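Local coordinates for beta-lactamase inhibitory protein BLIP-I (PDB 3GMV), which probably inhibits beta-lactamases by binding them as a secreted Streptomyces protein, at residues Y8-V20 against F55-N68. Numbering follows the deposited sequence.
Sequences YEQIQFGMTFDEV and FSFTDEGELWSKRN. With TAM (tris(hydroxyethyl)aminomethane), chain B.
Gly14 and Met15 bond by their backbones to Leu63, Gly14 N to Leu63 O at 2.9 Å and Leu63 N to Met15 O at 2.8 Å, so the loop between helices 5-10 and 17-24 is pinned to the start of strand 63-69. This is the helix layer lying on the antiparallel sheet of an alpha/beta sandwich, against the hairpin of strands 52-57 and 63-69. A type II turn from Gln12 to Met15 shapes the loop, and Thr16 and Glu19 form a capping box on the second helix. Lys66 reaches the end of the first helix. Bent at chi3 (61°), its chain lays CE over the centre of the Tyr8 ring and carries NZ to two carbonyls, 2.9 Å from Tyr8 O and 2.8 Å from Ile11 O. NZ also makes a cation-pi contact with the Tyr8 face. On the other flank, Lys66 CD lies over a face of the Phe13 ring, which meets Tyr112 edge-to-face. Val20 CG1 sits over the Phe55 ring, while Ile11 CD1 approaches that ring off-centre. Phe17 CB stands over the middle of Phe57. The side chain of Trp64 leaves the backbone on the side away from residues 8-20, and the nitrogen of tris(hydroxyethyl)aminomethane lies over one face of its indole. Asn68 ND2, already bonded to Ser107 O, gives a weak but nearly straight bond to Tyr8 OH, 3.2 Å long at 170°.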
# COMPACT_ATOMS: atom_id res chain seq x y z
N TYR A 8 5.34 -4.81 -9.01
CA TYR A 8 5.21 -3.80 -7.94
C TYR A 8 6.50 -3.69 -7.12
O TYR A 8 6.97 -2.59 -6.86
CB TYR A 8 4.03 -4.16 -7.02
CG TYR A 8 3.67 -3.15 -5.92
CD1 TYR A 8 2.94 -2.01 -6.22
CD2 TYR A 8 4.02 -3.38 -4.59
CE1 TYR A 8 2.58 -1.08 -5.19
CE2 TYR A 8 3.65 -2.49 -3.57
CZ TYR A 8 2.94 -1.35 -3.89
OH TYR A 8 2.57 -0.45 -2.89
N GLU A 9 7.05 -4.82 -6.71
CA GLU A 9 8.29 -4.82 -5.92
C GLU A 9 9.53 -4.36 -6.71
O GLU A 9 10.45 -3.80 -6.13
CB GLU A 9 8.51 -6.21 -5.29
CG GLU A 9 7.32 -6.61 -4.38
CD GLU A 9 7.22 -8.13 -4.15
OE1 GLU A 9 8.15 -8.88 -4.53
OE2 GLU A 9 6.20 -8.57 -3.59
N GLN A 10 9.56 -4.62 -8.02
CA GLN A 10 10.67 -4.22 -8.86
C GLN A 10 10.67 -2.69 -9.03
O GLN A 10 11.72 -2.10 -9.33
CB GLN A 10 10.54 -4.87 -10.24
CG GLN A 10 10.87 -6.35 -10.19
CD GLN A 10 10.30 -7.12 -11.34
OE1 GLN A 10 10.09 -6.58 -12.42
NE2 GLN A 10 10.06 -8.41 -11.12
N ILE A 11 9.49 -2.08 -8.88
CA ILE A 11 9.32 -0.62 -9.03
C ILE A 11 9.82 0.04 -7.74
O ILE A 11 9.44 -0.39 -6.65
CB ILE A 11 7.85 -0.27 -9.33
CG1 ILE A 11 7.57 -0.68 -10.79
CG2 ILE A 11 7.58 1.23 -9.18
CD1 ILE A 11 6.08 -0.87 -11.14
N GLN A 12 10.68 1.06 -7.89
CA GLN A 12 11.39 1.63 -6.77
C GLN A 12 11.35 3.15 -6.75
O GLN A 12 11.32 3.80 -7.81
CB GLN A 12 12.86 1.17 -6.83
CG GLN A 12 13.01 -0.31 -6.42
CD GLN A 12 14.33 -0.89 -6.74
OE1 GLN A 12 14.45 -1.75 -7.63
NE2 GLN A 12 15.36 -0.45 -6.03
N PHE A 13 11.40 3.72 -5.56
CA PHE A 13 11.34 5.18 -5.48
C PHE A 13 12.49 5.83 -6.24
O PHE A 13 13.65 5.33 -6.23
CB PHE A 13 11.30 5.64 -4.01
CG PHE A 13 10.08 5.12 -3.30
CD1 PHE A 13 8.81 5.63 -3.60
CD2 PHE A 13 10.19 4.08 -2.40
CE1 PHE A 13 7.68 5.12 -2.98
CE2 PHE A 13 9.05 3.56 -1.78
CZ PHE A 13 7.81 4.08 -2.07
N GLY A 14 12.16 6.93 -6.91
CA GLY A 14 13.13 7.66 -7.74
C GLY A 14 13.08 7.27 -9.21
O GLY A 14 13.58 8.03 -10.07
N MET A 15 12.53 6.09 -9.52
CA MET A 15 12.45 5.70 -10.93
C MET A 15 11.66 6.70 -11.76
O MET A 15 10.72 7.36 -11.28
CB MET A 15 11.83 4.31 -11.14
CG MET A 15 12.71 3.18 -10.69
SD MET A 15 11.92 1.62 -11.08
CE MET A 15 13.31 0.45 -10.86
N THR A 16 12.00 6.79 -13.04
CA THR A 16 11.25 7.68 -13.92
C THR A 16 9.87 7.10 -14.28
O THR A 16 9.61 5.90 -14.14
CB THR A 16 11.98 7.96 -15.24
OG1 THR A 16 12.05 6.77 -16.02
CG2 THR A 16 13.41 8.50 -14.99
N PHE A 17 9.00 7.98 -14.77
CA PHE A 17 7.73 7.55 -15.33
C PHE A 17 7.92 6.43 -16.36
O PHE A 17 7.21 5.42 -16.33
CB PHE A 17 7.03 8.77 -15.99
CG PHE A 17 5.68 8.45 -16.58
CD1 PHE A 17 5.58 7.86 -17.85
CD2 PHE A 17 4.51 8.77 -15.89
CE1 PHE A 17 4.36 7.55 -18.40
CE2 PHE A 17 3.25 8.49 -16.47
CZ PHE A 17 3.18 7.90 -17.72
N ASP A 18 8.86 6.61 -17.29
CA ASP A 18 9.04 5.62 -18.34
C ASP A 18 9.50 4.29 -17.76
O ASP A 18 9.07 3.21 -18.20
CB ASP A 18 10.03 6.11 -19.41
CG ASP A 18 9.42 7.18 -20.30
OD1 ASP A 18 8.17 7.24 -20.36
OD2 ASP A 18 10.20 7.96 -20.91
N GLU A 19 10.39 4.36 -16.75
CA GLU A 19 10.89 3.13 -16.14
C GLU A 19 9.75 2.36 -15.47
O GLU A 19 9.64 1.13 -15.58
CB GLU A 19 12.01 3.44 -15.11
CG GLU A 19 13.34 3.61 -15.85
CD GLU A 19 14.44 4.20 -14.99
OE1 GLU A 19 14.14 4.80 -13.94
OE2 GLU A 19 15.61 4.03 -15.36
N VAL A 20 8.92 3.08 -14.74
CA VAL A 20 7.81 2.45 -14.07
C VAL A 20 6.78 1.89 -15.06
O VAL A 20 6.28 0.78 -14.88
CB VAL A 20 7.13 3.46 -13.10
CG1 VAL A 20 5.88 2.82 -12.52
CG2 VAL A 20 8.12 3.83 -11.98
N PHE A 55 1.04 4.60 -9.02
CA PHE A 55 2.37 5.18 -8.88
C PHE A 55 2.27 6.66 -9.20
O PHE A 55 1.74 7.04 -10.24
CB PHE A 55 3.29 4.48 -9.90
CG PHE A 55 3.26 3.01 -9.74
CD1 PHE A 55 3.88 2.42 -8.64
CD2 PHE A 55 2.50 2.22 -10.59
CE1 PHE A 55 3.82 1.04 -8.44
CE2 PHE A 55 2.44 0.83 -10.41
CZ PHE A 55 3.08 0.22 -9.34
N SER A 56 2.82 7.50 -8.32
CA SER A 56 2.78 8.95 -8.55
C SER A 56 4.17 9.53 -8.57
O SER A 56 5.08 8.98 -7.92
CB SER A 56 1.91 9.64 -7.51
OG SER A 56 0.56 9.21 -7.67
N PHE A 57 4.32 10.62 -9.32
CA PHE A 57 5.63 11.18 -9.66
C PHE A 57 5.80 12.64 -9.24
O PHE A 57 4.85 13.38 -9.23
CB PHE A 57 5.84 11.06 -11.16
CG PHE A 57 5.81 9.63 -11.61
CD1 PHE A 57 4.60 9.00 -11.92
CD2 PHE A 57 6.97 8.89 -11.58
CE1 PHE A 57 4.57 7.66 -12.27
CE2 PHE A 57 6.96 7.54 -11.95
CZ PHE A 57 5.78 6.92 -12.28
N THR A 58 7.03 13.04 -8.91
CA THR A 58 7.28 14.44 -8.57
C THR A 58 7.27 15.30 -9.85
O THR A 58 7.21 14.80 -10.98
CB THR A 58 8.66 14.62 -7.92
OG1 THR A 58 9.63 14.25 -8.91
CG2 THR A 58 8.85 13.73 -6.70
N ASP A 59 7.38 16.60 -9.68
CA ASP A 59 7.44 17.51 -10.80
C ASP A 59 8.69 17.26 -11.68
O ASP A 59 8.73 17.68 -12.84
CB ASP A 59 7.41 18.96 -10.31
CG ASP A 59 6.06 19.35 -9.72
OD1 ASP A 59 5.03 18.68 -9.98
OD2 ASP A 59 6.02 20.36 -8.97
N GLU A 60 9.67 16.55 -11.14
CA GLU A 60 10.86 16.14 -11.91
C GLU A 60 10.72 14.74 -12.55
O GLU A 60 11.62 14.28 -13.27
CB GLU A 60 12.12 16.26 -11.05
CG GLU A 60 12.54 17.69 -10.76
CD GLU A 60 11.54 18.45 -9.89
OE1 GLU A 60 11.04 17.86 -8.90
OE2 GLU A 60 11.25 19.64 -10.20
N GLY A 61 9.57 14.11 -12.36
CA GLY A 61 9.21 12.86 -13.06
C GLY A 61 9.65 11.60 -12.33
O GLY A 61 9.69 10.52 -12.94
N GLU A 62 9.94 11.72 -11.04
CA GLU A 62 10.51 10.61 -10.25
C GLU A 62 9.48 10.03 -9.29
O GLU A 62 8.72 10.78 -8.68
CB GLU A 62 11.72 11.10 -9.45
CG GLU A 62 12.86 11.52 -10.37
CD GLU A 62 14.05 12.14 -9.64
OE1 GLU A 62 14.03 12.24 -8.40
OE2 GLU A 62 15.03 12.50 -10.33
N LEU A 63 9.47 8.70 -9.14
CA LEU A 63 8.45 8.03 -8.30
C LEU A 63 8.62 8.41 -6.83
O LEU A 63 9.68 8.19 -6.24
CB LEU A 63 8.66 6.50 -8.43
CG LEU A 63 7.64 5.67 -7.69
CD1 LEU A 63 6.32 5.80 -8.50
CD2 LEU A 63 8.05 4.20 -7.57
N TRP A 64 7.58 8.97 -6.21
CA TRP A 64 7.64 9.24 -4.77
C TRP A 64 6.60 8.41 -4.02
O TRP A 64 6.65 8.31 -2.79
CB TRP A 64 7.41 10.75 -4.48
CG TRP A 64 6.03 11.21 -4.80
CD1 TRP A 64 5.57 11.64 -6.02
CD2 TRP A 64 4.91 11.26 -3.91
NE1 TRP A 64 4.24 11.95 -5.95
CE2 TRP A 64 3.80 11.73 -4.66
CE3 TRP A 64 4.73 10.95 -2.56
CZ2 TRP A 64 2.53 11.89 -4.11
CZ3 TRP A 64 3.44 11.14 -2.00
CH2 TRP A 64 2.37 11.59 -2.78
N SER A 65 5.64 7.82 -4.73
CA SER A 65 4.54 7.14 -4.04
C SER A 65 4.14 5.83 -4.75
O SER A 65 3.95 5.82 -5.96
CB SER A 65 3.32 8.05 -3.98
OG SER A 65 2.23 7.36 -3.36
N LYS A 66 4.00 4.76 -3.96
CA LYS A 66 3.42 3.51 -4.41
C LYS A 66 2.22 3.20 -3.55
O LYS A 66 2.29 3.32 -2.32
CB LYS A 66 4.43 2.36 -4.25
CG LYS A 66 5.70 2.55 -5.08
CD LYS A 66 6.83 1.56 -4.74
CE LYS A 66 6.42 0.12 -4.99
NZ LYS A 66 7.56 -0.78 -4.63
N ARG A 67 1.16 2.71 -4.18
CA ARG A 67 -0.01 2.27 -3.41
C ARG A 67 -0.56 1.04 -4.12
O ARG A 67 -0.31 0.83 -5.32
CB ARG A 67 -1.08 3.39 -3.32
CG ARG A 67 -1.73 3.80 -4.66
CD ARG A 67 -2.49 5.13 -4.52
NE ARG A 67 -3.07 5.56 -5.79
CZ ARG A 67 -4.31 5.27 -6.18
NH1 ARG A 67 -5.11 4.54 -5.42
NH2 ARG A 67 -4.75 5.71 -7.35
N ASN A 68 -1.30 0.23 -3.38
CA ASN A 68 -1.98 -0.88 -4.00
C ASN A 68 -3.15 -1.33 -3.15
O ASN A 68 -3.24 -1.01 -1.94
CB ASN A 68 -1.01 -2.05 -4.20
CG ASN A 68 -0.82 -2.87 -2.93
OD1 ASN A 68 -1.63 -3.76 -2.64
ND2 ASN A 68 0.28 -2.62 -2.20
C TAM B . 4.50 15.74 -3.53
C1 TAM B . 3.24 15.52 -2.72
C2 TAM B . 5.36 16.83 -2.90
C3 TAM B . 4.13 16.12 -4.95
C4 TAM B . 3.57 14.91 -1.37
C5 TAM B . 5.30 16.81 -1.37
C6 TAM B . 5.34 16.05 -5.87
N TAM B . 5.25 14.49 -3.56
O4 TAM B . 2.34 14.68 -0.67
O5 TAM B . 4.75 18.04 -0.87
O6 TAM B . 6.53 15.79 -5.12